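Side-chain contacts in spectinomycin 9-adenylyltransferase (Enterococcus faecalis, PDB 6SXJ), which adenylylates the antibiotic spectinomycin at its 9-hydroxyl with ATP, releasing diphosphate and giving the bacterium resistance to spectinomycin but not to streptomycin: residues Ile157-Ser160 / Asp161-Ala165; Asp180-Asn183 / Ser184-Leu188. All coordinates share one frame; numbering follows the deposited sequence.

Contact 1. Residues Ile157-Ser160 / Asp161-Ala165; sequences IPFS and DVRRA
Phe159 and Arg163, one turn apart at the start of helix 159-173, make the main side-chain contact of this helix N terminus, where Pro158 holds the N-cap position. The arginine comes to the ring at its edge: NE lies near the ring plane, 3.0 Å from Phe159 CE1, and CZ follows in plane, which makes this an edge approach rather than a cation-pi stack over the face. The ring and guanidinium planes are themselves nearly perpendicular, 80° apart. CG of Phe159 is set anti to the backbone N (chi1 -177°), which swings the ring along the helix towards residues further on, while the Arg163 chain runs extended from CG to NE beside it. Phe159 CE2 also meets Val162 CG1, at 4.0 Å and obliquely. The backbone beneath fixes the spacing, with Arg163 N bonded to Phe159 O at 2.9 Å and Arg164 N to Ser160 O in a nearly straight bond (174°). At the cap itself Pro158 O receives two weak bonds, from the amides of Asp161 and Val162.

Asp161 belongs to a different side of the turn. Its carboxylate divides its work: OD1 accepts a hydrogen bond from Trp98 NE1, and OD2 forms a salt bridge with Arg164. Beyond this first shell, Val162 packs on Thr131 and Tyr135 of helix 130-139, joining the start of the C-terminal domain's helix to the preceding one. The proline ring closes against the same carboxylate, Pro158 CG lying 3.0 Å from Asp161 OD1.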
# COMPACT_ATOMS: atom_id res chain seq x y z
N ILE A 157 -3.98 -17.68 -2.68
CA ILE A 157 -4.41 -16.62 -3.59
C ILE A 157 -3.76 -16.89 -4.95
O ILE A 157 -2.52 -16.82 -5.06
CB ILE A 157 -4.06 -15.23 -3.07
CG1 ILE A 157 -4.57 -15.05 -1.64
CG2 ILE A 157 -4.66 -14.16 -3.98
CD1 ILE A 157 -4.15 -13.75 -0.99
N PRO A 158 -4.52 -17.21 -5.99
CA PRO A 158 -3.91 -17.48 -7.29
C PRO A 158 -3.17 -16.26 -7.80
O PRO A 158 -3.68 -15.14 -7.77
CB PRO A 158 -5.10 -17.83 -8.19
CG PRO A 158 -6.27 -17.12 -7.56
CD PRO A 158 -6.00 -17.16 -6.07
N PHE A 159 -1.94 -16.47 -8.27
CA PHE A 159 -1.19 -15.37 -8.85
C PHE A 159 -1.90 -14.78 -10.06
O PHE A 159 -1.67 -13.61 -10.40
CB PHE A 159 0.20 -15.82 -9.24
CG PHE A 159 1.05 -14.72 -9.79
CD1 PHE A 159 1.21 -14.57 -11.16
CD2 PHE A 159 1.70 -13.84 -8.95
CE1 PHE A 159 1.99 -13.56 -11.67
CE2 PHE A 159 2.49 -12.83 -9.45
CZ PHE A 159 2.64 -12.69 -10.82
N SER A 160 -2.76 -15.56 -10.72
CA SER A 160 -3.54 -15.02 -11.83
C SER A 160 -4.39 -13.84 -11.36
O SER A 160 -4.54 -12.85 -12.08
CB SER A 160 -4.41 -16.11 -12.44
OG SER A 160 -5.52 -16.42 -11.62
N ASP A 161 -4.96 -13.94 -10.15
CA ASP A 161 -5.73 -12.82 -9.61
C ASP A 161 -4.83 -11.63 -9.31
O ASP A 161 -5.26 -10.48 -9.43
CB ASP A 161 -6.47 -13.25 -8.35
CG ASP A 161 -7.76 -13.97 -8.65
OD1 ASP A 161 -8.14 -14.85 -7.85
OD2 ASP A 161 -8.40 -13.65 -9.67
N VAL A 162 -3.57 -11.88 -8.94
CA VAL A 162 -2.63 -10.79 -8.75
C VAL A 162 -2.36 -10.09 -10.08
O VAL A 162 -2.25 -8.87 -10.16
CB VAL A 162 -1.33 -11.31 -8.11
CG1 VAL A 162 -0.27 -10.23 -8.17
CG2 VAL A 162 -1.58 -11.75 -6.66
N ARG A 163 -2.28 -10.87 -11.14
CA ARG A 163 -2.14 -10.27 -12.46
C ARG A 163 -3.36 -9.44 -12.82
O ARG A 163 -3.25 -8.28 -13.25
CB ARG A 163 -1.92 -11.38 -13.47
CG ARG A 163 -0.62 -12.18 -13.29
CD ARG A 163 -0.13 -12.71 -14.66
NE ARG A 163 1.24 -13.18 -14.57
CZ ARG A 163 1.73 -14.16 -15.31
NH1 ARG A 163 0.95 -14.76 -16.19
NH2 ARG A 163 2.99 -14.56 -15.13
N ARG A 164 -4.53 -10.04 -12.74
CA ARG A 164 -5.72 -9.24 -12.96
C ARG A 164 -5.71 -7.98 -12.13
O ARG A 164 -6.27 -6.97 -12.55
CB ARG A 164 -6.94 -10.06 -12.61
CG ARG A 164 -8.28 -9.39 -12.94
CD ARG A 164 -9.34 -10.39 -13.50
NE ARG A 164 -9.51 -11.54 -12.63
CZ ARG A 164 -10.57 -11.74 -11.86
NH1 ARG A 164 -11.56 -10.86 -11.87
NH2 ARG A 164 -10.63 -12.80 -11.08
N ALA A 165 -5.16 -8.05 -10.91
CA ALA A 165 -5.12 -6.88 -10.03
C ALA A 165 -4.22 -5.79 -10.59
O ALA A 165 -4.61 -4.63 -10.69
CB ALA A 165 -4.65 -7.32 -8.64

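Contact 2. Residues Asp180-Asn183 / Ser184-Leu188; sequences DETN and SILTL
Thr182 lays its methyl against Leu186 one turn further along helix 181-196, CG2 meeting CD1 of the leucine at 3.5 Å, tighter than usual for two carbons. The two run alongside each other in a common direction. In Thr182 the methyl is the branch trans to the amide nitrogen, and this hands the apolar branch to Leu186 while OG1 turns elsewhere, to a hydrogen bond with Ser228 OG and a weak one from Trp236 NE1. Leu186 also curls back over the backbone: its CD1 comes within 3.3 Å of Thr182 O, the same carbonyl that accepts the amide of Leu186 at 3.2 Å.

This i to i+4 packing belongs to the N-terminal end of an alpha-helix in the helical C-terminal domain of the adenylyltransferase. Asp180 occupies the N-cap position, yet its side chain makes no capping bond. Instead, CG is tucked between the amide nitrogen and the carbonyl carbon (chi1 55°), which carries OD1 partly forward, where it receives a weak hydrogen bond from Ser184 OG at 3.4 Å. The main chain supplies the firmer link between this pair, Ser184 N to Asp180 O at 3.2 Å. Next to it, Ile185 N reaches Glu181 O in an almost straight bond (175°), and CG1 of the isoleucine rests 3.4 Å from the same oxygen.

Neighbouring helices receive the successive faces: Thr182 and Leu186 pack on Ala225 of helix 216-229, Ile185 lies between that helix and helix 241-253, touching Ile222 and Leu248, and Ser184 packs on Leu173 of helix 159-173.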
# COMPACT_ATOMS: atom_id res chain seq x y z
N ASP A 180 -0.00 13.40 -9.88
CA ASP A 180 0.72 12.45 -9.04
C ASP A 180 1.68 11.68 -9.93
O ASP A 180 1.74 10.44 -9.89
CB ASP A 180 -0.24 11.51 -8.30
CG ASP A 180 -1.18 10.78 -9.22
OD1 ASP A 180 -1.25 9.53 -9.13
OD2 ASP A 180 -1.87 11.45 -10.02
N GLU A 181 2.44 12.41 -10.75
CA GLU A 181 3.26 11.79 -11.79
C GLU A 181 4.24 10.79 -11.20
O GLU A 181 4.33 9.64 -11.65
CB GLU A 181 4.02 12.85 -12.58
CG GLU A 181 3.16 13.68 -13.50
CD GLU A 181 2.49 14.82 -12.76
OE1 GLU A 181 2.39 14.74 -11.52
OE2 GLU A 181 2.06 15.78 -13.43
N THR A 182 5.02 11.22 -10.20
CA THR A 182 6.07 10.38 -9.66
C THR A 182 5.52 9.04 -9.18
O THR A 182 6.11 7.98 -9.44
CB THR A 182 6.81 11.10 -8.53
OG1 THR A 182 7.18 12.42 -8.95
CG2 THR A 182 8.05 10.32 -8.13
N ASN A 183 4.40 9.07 -8.46
CA ASN A 183 3.80 7.82 -7.99
C ASN A 183 3.47 6.91 -9.17
O ASN A 183 3.83 5.73 -9.19
CB ASN A 183 2.54 8.11 -7.17
CG ASN A 183 2.74 9.22 -6.16
OD1 ASN A 183 3.29 10.27 -6.49
ND2 ASN A 183 2.30 8.99 -4.93
N SER A 184 2.81 7.47 -10.19
CA SER A 184 2.32 6.65 -11.30
C SER A 184 3.47 6.00 -12.06
O SER A 184 3.44 4.81 -12.37
CB SER A 184 1.46 7.50 -12.22
OG SER A 184 0.19 7.77 -11.64
N ILE A 185 4.51 6.79 -12.37
CA ILE A 185 5.64 6.24 -13.11
C ILE A 185 6.25 5.07 -12.34
O ILE A 185 6.45 3.98 -12.89
CB ILE A 185 6.70 7.33 -13.36
CG1 ILE A 185 6.14 8.43 -14.27
CG2 ILE A 185 7.94 6.73 -13.99
CD1 ILE A 185 7.11 9.55 -14.54
N LEU A 186 6.58 5.28 -11.07
CA LEU A 186 7.29 4.25 -10.32
C LEU A 186 6.37 3.10 -9.94
O LEU A 186 6.83 1.95 -9.85
CB LEU A 186 7.93 4.86 -9.08
CG LEU A 186 8.81 6.08 -9.36
CD1 LEU A 186 8.92 6.96 -8.12
CD2 LEU A 186 10.19 5.67 -9.86
N THR A 187 5.08 3.37 -9.72
CA THR A 187 4.13 2.27 -9.56
C THR A 187 4.19 1.34 -10.76
O THR A 187 4.33 0.12 -10.62
CB THR A 187 2.72 2.82 -9.37
OG1 THR A 187 2.75 3.91 -8.43
CG2 THR A 187 1.79 1.73 -8.86
N LEU A 188 4.09 1.90 -11.97
CA LEU A 188 4.19 1.08 -13.17
C LEU A 188 5.52 0.34 -13.23
O LEU A 188 5.58 -0.82 -13.63
CB LEU A 188 4.01 1.95 -14.42
CG LEU A 188 2.61 2.45 -14.75
CD1 LEU A 188 2.69 3.52 -15.82
CD2 LEU A 188 1.72 1.33 -15.19

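Followed from the N terminus, the chain passes most of the sheet, helix 130-139 and the edge strand 142-144 before contact 1, which forms the opening turn of helix 159-173. Contact 2 opens the next helix, 181-196. The two stand in series, neither nested nor crossed, and each closes only a single helical turn. Their centres are 21 Å apart and their nearest atoms about 9 Å, so they do not touch. What links them is helix 159-173 itself: its start lies against helix 130-139, and its far end, at Ser170 and Leu173, meets Leu188 of 180-188. From there, contact 2 extends the packing to helices 203-212, 216-229 and 241-253.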